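Local coordinates for protein dicer Related Helicase (Caenorhabditis elegans, PDB 6M6S) that binds double-stranded RNA, here a 5'-triphosphate duplex held by its C-terminal domain, and probably hydrolyses ATP as a RIG-I-like helicase, at residues F31-V36 with R78-R83; A109-S112 with L118-I121. All coordinates share one frame; numbering follows the deposited sequence.

Contact 1: residues F31-V36 with R78-R83. With nucleotides of chain C; nucleotides of chain D.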
ATOM      1  N   PHE B  31       5.870  -8.574 -19.567  1.00 23.59           N
ATOM      2  CA  PHE B  31       4.548  -9.175 -19.340  1.00 27.77           C
ATOM      3  C   PHE B  31       4.077  -9.060 -17.880  1.00 24.96           C
ATOM      4  O   PHE B  31       3.734 -10.059 -17.199  1.00 22.75           O
ATOM      5  CB  PHE B  31       4.548 -10.633 -19.789  1.00 30.39           C
ATOM      6  CG  PHE B  31       4.687 -10.792 -21.283  1.00 35.23           C
ATOM      7  CD1 PHE B  31       3.581 -10.620 -22.101  1.00 37.90           C
ATOM      8  CD2 PHE B  31       5.904 -11.109 -21.853  1.00 37.37           C
ATOM      9  CE1 PHE B  31       3.691 -10.778 -23.502  1.00 39.38           C
ATOM     10  CE2 PHE B  31       6.028 -11.267 -23.241  1.00 39.95           C
ATOM     11  CZ  PHE B  31       4.917 -11.101 -24.064  1.00 40.10           C
ATOM     12  N   SER B  32       4.089  -7.829 -17.422  1.00 24.23           N
ATOM     13  CA  SER B  32       3.620  -7.486 -16.094  1.00 22.34           C
ATOM     14  C   SER B  32       4.434  -8.059 -14.942  1.00 18.72           C
ATOM     15  O   SER B  32       3.982  -8.011 -13.798  1.00 20.27           O
ATOM     16  CB  SER B  32       2.131  -7.769 -15.916  1.00 27.95           C
ATOM     17  OG  SER B  32       1.387  -7.117 -16.943  1.00 33.95           O
ATOM     18  N   ASN B  33       5.660  -8.513 -15.224  1.00 18.32           N
ATOM     19  CA  ASN B  33       6.655  -8.745 -14.190  1.00 19.59           C
ATOM     20  C   ASN B  33       7.595  -7.546 -14.159  1.00 16.34           C
ATOM     21  O   ASN B  33       8.172  -7.211 -15.200  1.00 17.98           O
ATOM     22  CB  ASN B  33       7.486  -9.967 -14.600  1.00 17.19           C
ATOM     23  CG  ASN B  33       6.707 -11.254 -14.465  1.00 24.01           C
ATOM     24  OD1 ASN B  33       6.692 -11.858 -13.389  1.00 21.11           O
ATOM     25  ND2 ASN B  33       6.073 -11.690 -15.546  1.00 28.54           N
ATOM     26  N   TYR B  34       7.772  -6.914 -13.001  1.00 15.52           N
ATOM     27  CA  TYR B  34       8.474  -5.631 -12.908  1.00 15.11           C
ATOM     28  C   TYR B  34       9.866  -5.977 -12.421  1.00 17.44           C
ATOM     29  O   TYR B  34      10.036  -6.383 -11.224  1.00 16.78           O
ATOM     30  CB  TYR B  34       7.705  -4.703 -11.941  1.00 14.94           C
ATOM     31  CG  TYR B  34       6.381  -4.222 -12.549  1.00 15.87           C
ATOM     32  CD1 TYR B  34       5.280  -5.081 -12.631  1.00 16.61           C
ATOM     33  CD2 TYR B  34       6.196  -2.907 -12.968  1.00 16.32           C
ATOM     34  CE1 TYR B  34       4.096  -4.657 -13.160  1.00 17.50           C
ATOM     35  CE2 TYR B  34       4.961  -2.487 -13.462  1.00 17.33           C
ATOM     36  CZ  TYR B  34       3.963  -3.370 -13.582  1.00 19.76           C
ATOM     37  OH  TYR B  34       2.728  -2.955 -14.064  1.00 20.58           O
ATOM     38  N   MET B  35      10.846  -5.883 -13.333  1.00 16.02           N
ATOM     39  CA  MET B  35      12.181  -6.413 -13.022  1.00 16.79           C
ATOM     40  C   MET B  35      13.176  -5.287 -12.897  1.00 18.11           C
ATOM     41  O   MET B  35      12.990  -4.223 -13.469  1.00 17.20           O
ATOM     42  CB  MET B  35      12.647  -7.338 -14.159  1.00 15.49           C
ATOM     43  CG  MET B  35      11.559  -8.351 -14.557  1.00 23.19           C
ATOM     44  SD  MET B  35      10.986  -9.420 -13.222  1.00 19.53           S
ATOM     45  CE  MET B  35      12.508 -10.372 -12.990  1.00 16.03           C
ATOM     46  N   VAL B  36      14.305  -5.536 -12.210  1.00 13.55           N
ATOM     47  CA  VAL B  36      15.350  -4.516 -12.115  1.00 15.28           C
ATOM     48  C   VAL B  36      16.440  -4.718 -13.160  1.00 21.00           C
ATOM     49  O   VAL B  36      17.095  -5.791 -13.201  1.00 17.45           O
ATOM     50  CB  VAL B  36      15.984  -4.526 -10.680  1.00 15.11           C
ATOM     51  CG1 VAL B  36      17.036  -3.376 -10.578  1.00 18.24           C
ATOM     52  CG2 VAL B  36      14.920  -4.426  -9.559  1.00 16.13           C
ATOM     53  N   ARG B  78      12.124 -12.030  -5.534  1.00 14.31           N
ATOM     54  CA  ARG B  78      12.577 -13.299  -6.080  1.00 18.51           C
ATOM     55  C   ARG B  78      13.358 -12.999  -7.317  1.00 17.26           C
ATOM     56  O   ARG B  78      13.013 -12.072  -8.076  1.00 16.59           O
ATOM     57  CB  ARG B  78      11.361 -14.130  -6.442  1.00 23.32           C
ATOM     58  CG  ARG B  78      11.683 -15.511  -6.845  1.00 25.96           C
ATOM     59  CD  ARG B  78      10.399 -16.355  -6.774  1.00 25.62           C
ATOM     60  NE  ARG B  78      10.772 -17.717  -6.943  1.00 26.03           N
ATOM     61  CZ  ARG B  78       9.944 -18.743  -6.883  1.00 27.95           C
ATOM     62  NH1 ARG B  78       8.643 -18.557  -6.632  1.00 27.37           N
ATOM     63  NH2 ARG B  78      10.439 -19.948  -7.069  1.00 27.40           N
ATOM     64  N   ALA B  79      14.400 -13.790  -7.594  1.00 15.09           N
ATOM     65  CA  ALA B  79      15.096 -13.612  -8.865  1.00 14.20           C
ATOM     66  C   ALA B  79      14.474 -14.540  -9.903  1.00 16.01           C
ATOM     67  O   ALA B  79      13.911 -15.592  -9.556  1.00 18.01           O
ATOM     68  CB  ALA B  79      16.601 -13.964  -8.689  1.00 17.59           C
ATOM     69  N   TYR B  80      14.549 -14.132 -11.179  1.00 15.07           N
ATOM     70  CA  TYR B  80      14.020 -14.927 -12.272  1.00 15.96           C
ATOM     71  C   TYR B  80      15.102 -15.083 -13.317  1.00 16.69           C
ATOM     72  O   TYR B  80      16.066 -14.290 -13.355  1.00 16.98           O
ATOM     73  CB  TYR B  80      12.870 -14.184 -12.967  1.00 16.07           C
ATOM     74  CG  TYR B  80      11.514 -14.144 -12.246  1.00 16.05           C
ATOM     75  CD1 TYR B  80      11.369 -13.460 -11.049  1.00 16.94           C
ATOM     76  CD2 TYR B  80      10.397 -14.739 -12.814  1.00 20.74           C
ATOM     77  CE1 TYR B  80      10.141 -13.386 -10.400  1.00 18.78           C
ATOM     78  CE2 TYR B  80       9.144 -14.654 -12.181  1.00 17.78           C
ATOM     79  CZ  TYR B  80       9.041 -13.994 -10.988  1.00 19.97           C
ATOM     80  OH  TYR B  80       7.808 -13.869 -10.380  1.00 20.33           O
ATOM     81  N   LYS B  81      14.947 -16.087 -14.179  1.00 18.20           N
ATOM     82  CA  LYS B  81      15.689 -16.152 -15.449  1.00 18.17           C
ATOM     83  C   LYS B  81      14.702 -15.826 -16.555  1.00 24.21           C
ATOM     84  O   LYS B  81      13.709 -16.575 -16.753  1.00 24.55           O
ATOM     85  CB  LYS B  81      16.272 -17.552 -15.666  1.00 20.17           C
ATOM     86  CG  LYS B  81      17.322 -17.629 -16.755  1.00 24.24           C
ATOM     87  CD  LYS B  81      17.672 -19.135 -17.029  1.00 26.87           C
ATOM     88  CE  LYS B  81      18.992 -19.320 -17.653  1.00 41.68           C
ATOM     89  NZ  LYS B  81      19.541 -20.697 -17.352  1.00 41.74           N
ATOM     90  N   ILE B  82      14.912 -14.693 -17.230  1.00 24.07           N
ATOM     91  CA  ILE B  82      13.964 -14.233 -18.244  1.00 27.23           C
ATOM     92  C   ILE B  82      14.742 -14.098 -19.529  1.00 25.40           C
ATOM     93  O   ILE B  82      15.740 -13.356 -19.555  1.00 26.77           O
ATOM     94  CB  ILE B  82      13.364 -12.896 -17.843  1.00 26.58           C
ATOM     95  CG1 ILE B  82      12.531 -13.041 -16.556  1.00 29.74           C
ATOM     96  CG2 ILE B  82      12.499 -12.305 -19.006  1.00 30.29           C
ATOM     97  CD1 ILE B  82      11.623 -11.950 -16.349  1.00 30.59           C
ATOM     98  N   ARG B  83      14.342 -14.838 -20.565  1.00 29.61           N
ATOM     99  CA  ARG B  83      15.037 -14.848 -21.846  1.00 35.79           C
ATOM    100  C   ARG B  83      16.536 -15.140 -21.616  1.00 36.51           C
ATOM    101  O   ARG B  83      17.415 -14.516 -22.230  1.00 38.35           O
ATOM    102  CB  ARG B  83      14.845 -13.531 -22.607  1.00 40.05           C
ATOM    103  CG  ARG B  83      13.407 -13.078 -22.784  1.00 46.18           C
ATOM    104  CD  ARG B  83      13.070 -12.740 -24.254  1.00 53.72           C
ATOM    105  NE  ARG B  83      13.147 -11.317 -24.623  1.00 60.16           N
ATOM    106  CZ  ARG B  83      12.164 -10.416 -24.449  1.00 63.00           C
ATOM    107  NH1 ARG B  83      11.015 -10.760 -23.858  1.00 62.53           N
ATOM    108  NH2 ARG B  83      12.331  -9.150 -24.848  1.00 61.37           N
TER
ATOM    109  P     C C  12       1.639 -16.345 -22.794  1.00 51.70           P
ATOM    110  OP1   C C  12       2.301 -16.276 -24.129  1.00 51.44           O
ATOM    111  OP2   C C  12       1.102 -17.650 -22.356  1.00 54.97           O
ATOM    112  O5'   C C  12       2.633 -15.770 -21.690  1.00 49.04           O
ATOM    113  C5'   C C  12       3.428 -14.629 -21.952  1.00 44.45           C
ATOM    114  C4'   C C  12       4.252 -14.238 -20.755  1.00 41.18           C
ATOM    115  O4'   C C  12       3.403 -14.031 -19.614  1.00 41.81           O
ATOM    116  C3'   C C  12       5.257 -15.250 -20.253  1.00 40.36           C
ATOM    117  O3'   C C  12       6.415 -15.320 -21.058  1.00 50.26           O
ATOM    118  C2'   C C  12       5.544 -14.730 -18.862  1.00 39.31           C
ATOM    119  O2'   C C  12       6.434 -13.627 -18.938  1.00 50.53           O
ATOM    120  C1'   C C  12       4.158 -14.225 -18.433  1.00 39.30           C
ATOM    121  N1    C C  12       3.483 -15.221 -17.572  1.00 38.81           N
ATOM    122  C2    C C  12       3.769 -15.191 -16.214  1.00 38.18           C
ATOM    123  O2    C C  12       4.525 -14.290 -15.793  1.00 39.13           O
ATOM    124  N3    C C  12       3.178 -16.102 -15.401  1.00 38.53           N
ATOM    125  C4    C C  12       2.391 -17.040 -15.923  1.00 39.52           C
ATOM    126  N4    C C  12       1.853 -17.922 -15.083  1.00 44.84           N
ATOM    127  C5    C C  12       2.097 -17.107 -17.313  1.00 40.19           C
ATOM    128  C6    C C  12       2.672 -16.187 -18.095  1.00 40.42           C
TER
ATOM    129  P     G D   2       3.914 -12.563  -5.819  1.00 31.04           P
ATOM    130  OP1   G D   2       3.934 -11.454  -4.811  1.00 28.77           O
ATOM    131  OP2   G D   2       2.732 -13.487  -5.745  1.00 34.70           O
ATOM    132  O5'   G D   2       3.949 -11.811  -7.226  1.00 29.54           O
ATOM    133  C5'   G D   2       5.064 -10.997  -7.565  1.00 29.31           C
ATOM    134  C4'   G D   2       4.923 -10.483  -8.971  1.00 31.15           C
ATOM    135  O4'   G D   2       5.031 -11.573  -9.900  1.00 32.80           O
ATOM    136  C3'   G D   2       3.590  -9.832  -9.328  1.00 31.99           C
ATOM    137  O3'   G D   2       3.566  -8.486  -8.926  1.00 31.79           O
ATOM    138  C2'   G D   2       3.588  -9.944 -10.844  1.00 34.36           C
ATOM    139  O2'   G D   2       4.456  -8.952 -11.382  1.00 34.78           O
ATOM    140  C1'   G D   2       4.253 -11.303 -11.045  1.00 34.80           C
ATOM    141  N9    G D   2       3.288 -12.407 -11.175  1.00 35.87           N
ATOM    142  C8    G D   2       2.933 -13.333 -10.191  1.00 35.02           C
ATOM    143  N7    G D   2       2.073 -14.231 -10.631  1.00 36.65           N
ATOM    144  C5    G D   2       1.886 -13.882 -11.976  1.00 38.74           C
ATOM    145  C6    G D   2       1.078 -14.465 -12.989  1.00 41.40           C
ATOM    146  O6    G D   2       0.363 -15.449 -12.897  1.00 42.45           O
ATOM    147  N1    G D   2       1.164 -13.789 -14.204  1.00 43.13           N
ATOM    148  C2    G D   2       1.955 -12.684 -14.437  1.00 42.48           C
ATOM    149  N2    G D   2       1.941 -12.160 -15.683  1.00 44.70           N
ATOM    150  N3    G D   2       2.716 -12.133 -13.496  1.00 40.05           N
ATOM    151  C4    G D   2       2.628 -12.776 -12.315  1.00 38.30           C
ATOM    152  P     C D   3       2.266  -7.868  -8.249  1.00 32.99           P
ATOM    153  OP1   C D   3       2.663  -6.473  -7.923  1.00 30.13           O
ATOM    154  OP2   C D   3       1.607  -8.880  -7.385  1.00 37.16           O
ATOM    155  O5'   C D   3       1.289  -7.700  -9.506  1.00 32.98           O
ATOM    156  C5'   C D   3       1.575  -6.783 -10.554  1.00 38.47           C
ATOM    157  C4'   C D   3       0.784  -7.070 -11.808  1.00 36.76           C
ATOM    158  O4'   C D   3       1.131  -8.380 -12.323  1.00 37.58           O
ATOM    159  C3'   C D   3      -0.726  -7.161 -11.683  1.00 37.19           C
ATOM    160  O3'   C D   3      -1.402  -5.931 -11.470  1.00 37.14           O
ATOM    161  C2'   C D   3      -1.090  -7.883 -12.975  1.00 39.72           C
ATOM    162  O2'   C D   3      -0.979  -7.027 -14.109  1.00 41.73           O
ATOM    163  C1'   C D   3       0.042  -8.907 -13.055  1.00 39.81           C
ATOM    164  N1    C D   3      -0.377 -10.194 -12.444  1.00 39.01           N
ATOM    165  C2    C D   3      -1.106 -11.067 -13.250  1.00 41.14           C
ATOM    166  O2    C D   3      -1.338 -10.750 -14.429  1.00 43.38           O
ATOM    167  N3    C D   3      -1.536 -12.235 -12.717  1.00 41.02           N
ATOM    168  C4    C D   3      -1.287 -12.555 -11.448  1.00 38.83           C
ATOM    169  N4    C D   3      -1.742 -13.738 -11.000  1.00 39.16           N
ATOM    170  C5    C D   3      -0.558 -11.671 -10.600  1.00 36.51           C
ATOM    171  C6    C D   3      -0.132 -10.507 -11.130  1.00 36.65           C
TER
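Met35 and Tyr80 cross at about a right angle where strand 33-36 passes strand 78-82, itself running nearly perpendicular to it. The methionine chain is bent at chi2 and chi3, which sets its sulfur above the face of the tyrosine ring, though at a distance, SD of Met35 lying 5.0 Å from the centroid of Tyr80 in a Met-aromatic contact. The terminal methyl bridges two partners: Met35 CE is 3.8 Å from Tyr80 CD1. The same methyl meets Ile82 tip to tip, Met35 CE to Ile82 CD1 also 3.8 Å. The Asn33 side chain crosses that of Tyr80 near the hydroxyl end of the tyrosine, Asn33 OD1 3.8 Å from Tyr80 OH, with the amide and ring planes 62° apart. Asn33 ND2 donates a nearly straight bond (170°) to O2 of C12 of chain C, 3.0 Å away, and also bonds to Val30 O. Asn33 OD1 and Tyr80 OH both bond to a modified group of the bound ligand, probably the terminal 5' nucleotide of the duplex. An alanine in place of Asn33 would probably leave the C12 base oxygen without this donor and open a gap beside the tyrosine. Phe31 lays one ring face against the C12 sugar, Phe31 CG 3.5 Å from C4', while Ser32 O accepts from G2 O2' of chain D at 2.6 Å. Such gripping near a duplex end is consistent with RNA-end recognition by RIG-I-like C-terminal domains.

Contact 2: residues A109-S112 with L118-I121. With nucleotides of chain D.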
ATOM      1  N   ALA B 109       0.483  -0.706  -2.861  1.00 21.37           N
ATOM      2  CA  ALA B 109      -0.049  -2.052  -2.724  1.00 25.51           C
ATOM      3  C   ALA B 109       0.277  -2.909  -3.954  1.00 28.00           C
ATOM      4  O   ALA B 109       0.523  -4.092  -3.818  1.00 27.72           O
ATOM      5  CB  ALA B 109      -1.532  -1.963  -2.513  1.00 27.21           C
ATOM      6  N   LYS B 110       0.363  -2.285  -5.123  1.00 28.40           N
ATOM      7  CA  LYS B 110       0.632  -3.044  -6.344  1.00 28.89           C
ATOM      8  C   LYS B 110       1.591  -2.262  -7.235  1.00 28.56           C
ATOM      9  O   LYS B 110       1.487  -1.030  -7.232  1.00 26.40           O
ATOM     10  CB  LYS B 110      -0.664  -3.142  -7.148  1.00 32.91           C
ATOM     11  CG  LYS B 110      -1.936  -3.521  -6.367  1.00 36.79           C
ATOM     12  CD  LYS B 110      -3.032  -4.045  -7.306  1.00 41.27           C
ATOM     13  CE  LYS B 110      -4.114  -3.003  -7.595  1.00 38.41           C
ATOM     14  NZ  LYS B 110      -5.436  -3.684  -7.837  1.00 43.63           N
ATOM     15  N   TRP B 111       2.425  -2.970  -8.014  1.00 30.53           N
ATOM     16  CA  TRP B 111       3.293  -2.334  -9.023  1.00 32.75           C
ATOM     17  C   TRP B 111       2.430  -1.456  -9.923  1.00 31.43           C
ATOM     18  O   TRP B 111       2.841  -0.393 -10.384  1.00 37.69           O
ATOM     19  CB  TRP B 111       4.186  -3.340  -9.830  1.00 20.22           C
ATOM     20  CG  TRP B 111       5.479  -3.643  -9.194  1.00 24.69           C
ATOM     21  CD1 TRP B 111       5.869  -4.822  -8.654  1.00 16.43           C
ATOM     22  CD2 TRP B 111       6.556  -2.753  -9.040  1.00 21.81           C
ATOM     23  NE1 TRP B 111       7.148  -4.703  -8.138  1.00 25.68           N
ATOM     24  CE2 TRP B 111       7.598  -3.441  -8.389  1.00 17.68           C
ATOM     25  CE3 TRP B 111       6.747  -1.411  -9.391  1.00 22.16           C
ATOM     26  CZ2 TRP B 111       8.803  -2.850  -8.062  1.00 24.28           C
ATOM     27  CZ3 TRP B 111       7.946  -0.847  -9.113  1.00 18.33           C
ATOM     28  CH2 TRP B 111       8.975  -1.564  -8.425  1.00 24.55           C
ATOM     29  N   SER B 112       1.204  -1.881 -10.160  1.00 26.17           N
ATOM     30  CA  SER B 112       0.281  -1.084 -10.946  1.00 22.70           C
ATOM     31  C   SER B 112      -0.058   0.305 -10.382  1.00 30.52           C
ATOM     32  O   SER B 112      -0.322   1.230 -11.145  1.00 33.00           O
ATOM     33  CB  SER B 112      -0.972  -1.887 -11.246  1.00 38.82           C
ATOM     34  OG  SER B 112      -1.438  -2.481 -10.046  1.00 44.32           O
ATOM     35  N   LEU B 118       3.208   7.347  -9.393  1.00 22.22           N
ATOM     36  CA  LEU B 118       4.572   7.810  -9.098  1.00 21.09           C
ATOM     37  C   LEU B 118       5.426   8.006 -10.345  1.00 22.18           C
ATOM     38  O   LEU B 118       5.971   9.093 -10.574  1.00 22.14           O
ATOM     39  CB  LEU B 118       5.305   6.854  -8.128  1.00 18.93           C
ATOM     40  CG  LEU B 118       4.608   6.577  -6.765  1.00 18.78           C
ATOM     41  CD1 LEU B 118       5.447   5.672  -5.854  1.00 20.41           C
ATOM     42  CD2 LEU B 118       4.329   7.932  -6.050  1.00 19.81           C
ATOM     43  N   PHE B 119       5.601   6.945 -11.133  1.00 19.95           N
ATOM     44  CA  PHE B 119       6.458   7.098 -12.306  1.00 20.32           C
ATOM     45  C   PHE B 119       6.111   6.125 -13.444  1.00 24.02           C
ATOM     46  O   PHE B 119       5.633   5.015 -13.191  1.00 20.65           O
ATOM     47  CB  PHE B 119       7.938   6.942 -11.924  1.00 19.49           C
ATOM     48  CG  PHE B 119       8.286   5.645 -11.196  1.00 18.36           C
ATOM     49  CD1 PHE B 119       8.662   4.486 -11.886  1.00 17.62           C
ATOM     50  CD2 PHE B 119       8.339   5.612  -9.807  1.00 19.13           C
ATOM     51  CE1 PHE B 119       9.041   3.319 -11.183  1.00 17.21           C
ATOM     52  CE2 PHE B 119       8.684   4.462  -9.105  1.00 18.64           C
ATOM     53  CZ  PHE B 119       9.029   3.292  -9.791  1.00 17.94           C
ATOM     54  N   TYR B 120       6.338   6.566 -14.684  1.00 21.51           N
ATOM     55  CA  TYR B 120       6.204   5.695 -15.845  1.00 21.84           C
ATOM     56  C   TYR B 120       7.195   4.519 -15.807  1.00 20.64           C
ATOM     57  O   TYR B 120       8.388   4.703 -15.455  1.00 20.07           O
ATOM     58  CB  TYR B 120       6.482   6.576 -17.058  1.00 23.41           C
ATOM     59  CG  TYR B 120       6.733   5.856 -18.339  1.00 25.43           C
ATOM     60  CD1 TYR B 120       5.703   5.302 -19.070  1.00 26.20           C
ATOM     61  CD2 TYR B 120       8.004   5.748 -18.812  1.00 27.36           C
ATOM     62  CE1 TYR B 120       5.953   4.651 -20.280  1.00 31.30           C
ATOM     63  CE2 TYR B 120       8.269   5.098 -20.005  1.00 29.46           C
ATOM     64  CZ  TYR B 120       7.238   4.543 -20.737  1.00 29.98           C
ATOM     65  OH  TYR B 120       7.555   3.900 -21.940  1.00 31.81           O
ATOM     66  N   ILE B 121       6.729   3.320 -16.174  1.00 20.42           N
ATOM     67  CA  ILE B 121       7.591   2.131 -16.273  1.00 19.55           C
ATOM     68  C   ILE B 121       7.438   1.610 -17.691  1.00 20.61           C
ATOM     69  O   ILE B 121       6.327   1.295 -18.154  1.00 21.56           O
ATOM     70  CB  ILE B 121       7.162   1.040 -15.228  1.00 18.42           C
ATOM     71  CG1 ILE B 121       7.340   1.636 -13.838  1.00 17.63           C
ATOM     72  CG2 ILE B 121       8.035  -0.234 -15.379  1.00 17.72           C
ATOM     73  CD1 ILE B 121       6.900   0.729 -12.703  1.00 16.76           C
TER
ATOM     74  P     G D   4      -2.841  -5.961 -10.766  1.00 36.98           P
ATOM     75  OP1   G D   4      -3.126  -4.527 -10.489  1.00 36.43           O
ATOM     76  OP2   G D   4      -2.890  -7.002  -9.705  1.00 36.19           O
ATOM     77  O5'   G D   4      -3.847  -6.501 -11.883  1.00 42.87           O
ATOM     78  C5'   G D   4      -3.920  -5.888 -13.147  1.00 44.13           C
ATOM     79  C4'   G D   4      -4.828  -6.663 -14.057  1.00 43.66           C
ATOM     80  O4'   G D   4      -4.252  -7.953 -14.397  1.00 51.28           O
ATOM     81  C3'   G D   4      -6.181  -7.010 -13.492  1.00 48.20           C
ATOM     82  O3'   G D   4      -7.037  -5.896 -13.554  1.00 51.68           O
ATOM     83  C2'   G D   4      -6.600  -8.173 -14.379  1.00 47.53           C
ATOM     84  O2'   G D   4      -6.916  -7.697 -15.674  1.00 49.81           O
ATOM     85  C1'   G D   4      -5.278  -8.911 -14.515  1.00 48.84           C
ATOM     86  N9    G D   4      -5.079  -9.926 -13.469  1.00 44.99           N
ATOM     87  C8    G D   4      -4.378  -9.818 -12.283  1.00 40.84           C
ATOM     88  N7    G D   4      -4.429 -10.926 -11.594  1.00 40.17           N
ATOM     89  C5    G D   4      -5.179 -11.806 -12.372  1.00 45.74           C
ATOM     90  C6    G D   4      -5.564 -13.159 -12.156  1.00 45.95           C
ATOM     91  O6    G D   4      -5.286 -13.896 -11.190  1.00 42.11           O
ATOM     92  N1    G D   4      -6.357 -13.628 -13.213  1.00 46.90           N
ATOM     93  C2    G D   4      -6.722 -12.915 -14.336  1.00 49.72           C
ATOM     94  N2    G D   4      -7.493 -13.539 -15.255  1.00 52.02           N
ATOM     95  N3    G D   4      -6.347 -11.663 -14.538  1.00 47.48           N
ATOM     96  C4    G D   4      -5.597 -11.186 -13.524  1.00 44.64           C
ATOM     97  P     C D   3       2.266  -7.868  -8.249  1.00 32.99           P
ATOM     98  OP1   C D   3       2.663  -6.473  -7.923  1.00 30.13           O
ATOM     99  OP2   C D   3       1.607  -8.880  -7.385  1.00 37.16           O
ATOM    100  O5'   C D   3       1.289  -7.700  -9.506  1.00 32.98           O
ATOM    101  C5'   C D   3       1.575  -6.783 -10.554  1.00 38.47           C
ATOM    102  C4'   C D   3       0.784  -7.070 -11.808  1.00 36.76           C
ATOM    103  O4'   C D   3       1.131  -8.380 -12.323  1.00 37.58           O
ATOM    104  C3'   C D   3      -0.726  -7.161 -11.683  1.00 37.19           C
ATOM    105  O3'   C D   3      -1.402  -5.931 -11.470  1.00 37.14           O
ATOM    106  C2'   C D   3      -1.090  -7.883 -12.975  1.00 39.72           C
ATOM    107  O2'   C D   3      -0.979  -7.027 -14.109  1.00 41.73           O
ATOM    108  C1'   C D   3       0.042  -8.907 -13.055  1.00 39.81           C
ATOM    109  N1    C D   3      -0.377 -10.194 -12.444  1.00 39.01           N
ATOM    110  C2    C D   3      -1.106 -11.067 -13.250  1.00 41.14           C
ATOM    111  O2    C D   3      -1.338 -10.750 -14.429  1.00 43.38           O
ATOM    112  N3    C D   3      -1.536 -12.235 -12.717  1.00 41.02           N
ATOM    113  C4    C D   3      -1.287 -12.555 -11.448  1.00 38.83           C
ATOM    114  N4    C D   3      -1.742 -13.738 -11.000  1.00 39.16           N
ATOM    115  C5    C D   3      -0.558 -11.671 -10.600  1.00 36.51           C
ATOM    116  C6    C D   3      -0.132 -10.507 -11.130  1.00 36.65           C
TER
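A small, buried apolar contact in the RIG-I-like C-terminal domain joins the start of helix 111-117 to the loop that follows it: Trp111, in the first turn, meets the residues that lead into strand 122-123. Two side chains of the loop touch the benzene part of the indole. Ile121 crosses Trp111 at about a right angle, and its end methyl CD1 sits 3.9 Å from Trp111 CE3. Phe119 comes in at the edge, near the indole plane, with its CZ 4.3 Å from Trp111 CZ3. The indole nitrogen NE1 is bonded to Leu90 O, which limits how the ring can turn, while Ile27 packs against both Trp111 and Ile121. From the same end of the helix the chain faces RNA. Lys110, at the N-cap position, runs its bent chain alongside the G4 phosphate of chain D, the nearest atom being Lys110 CD, 3.2 Å from OP1 of that nucleotide. Trp111 N lies 3.5 Å from OP1 of C3 of chain D, and the helix start would be expected to favour such negative groups. With chi1 at 48°, Ser112 OG sits between its backbone N and carbonyl carbon and donates to OP1 of G4 of chain D at 2.7 Å.

Overall arrangement
Both contacts are buried, but contact 1 lies nearer the middle of the domain: its centre is about 6 Å from the centre of the chain, that of contact 2 about 15 Å. They meet through Tyr34 of strand 33-36, which stacks on Trp111 and also packs on Ile121. The mixed sheet serves both: 33-36 is one of its outermost strands, and the loop of contact 2 runs into the other, 122-123. Each joins an apolar side to an RNA-facing one, yet the chemistry differs. Contact 1 couples two sheets and meets base and sugar atoms of both RNA chains, whereas contact 2 ties a helix to its following loop and meets the phosphates of one.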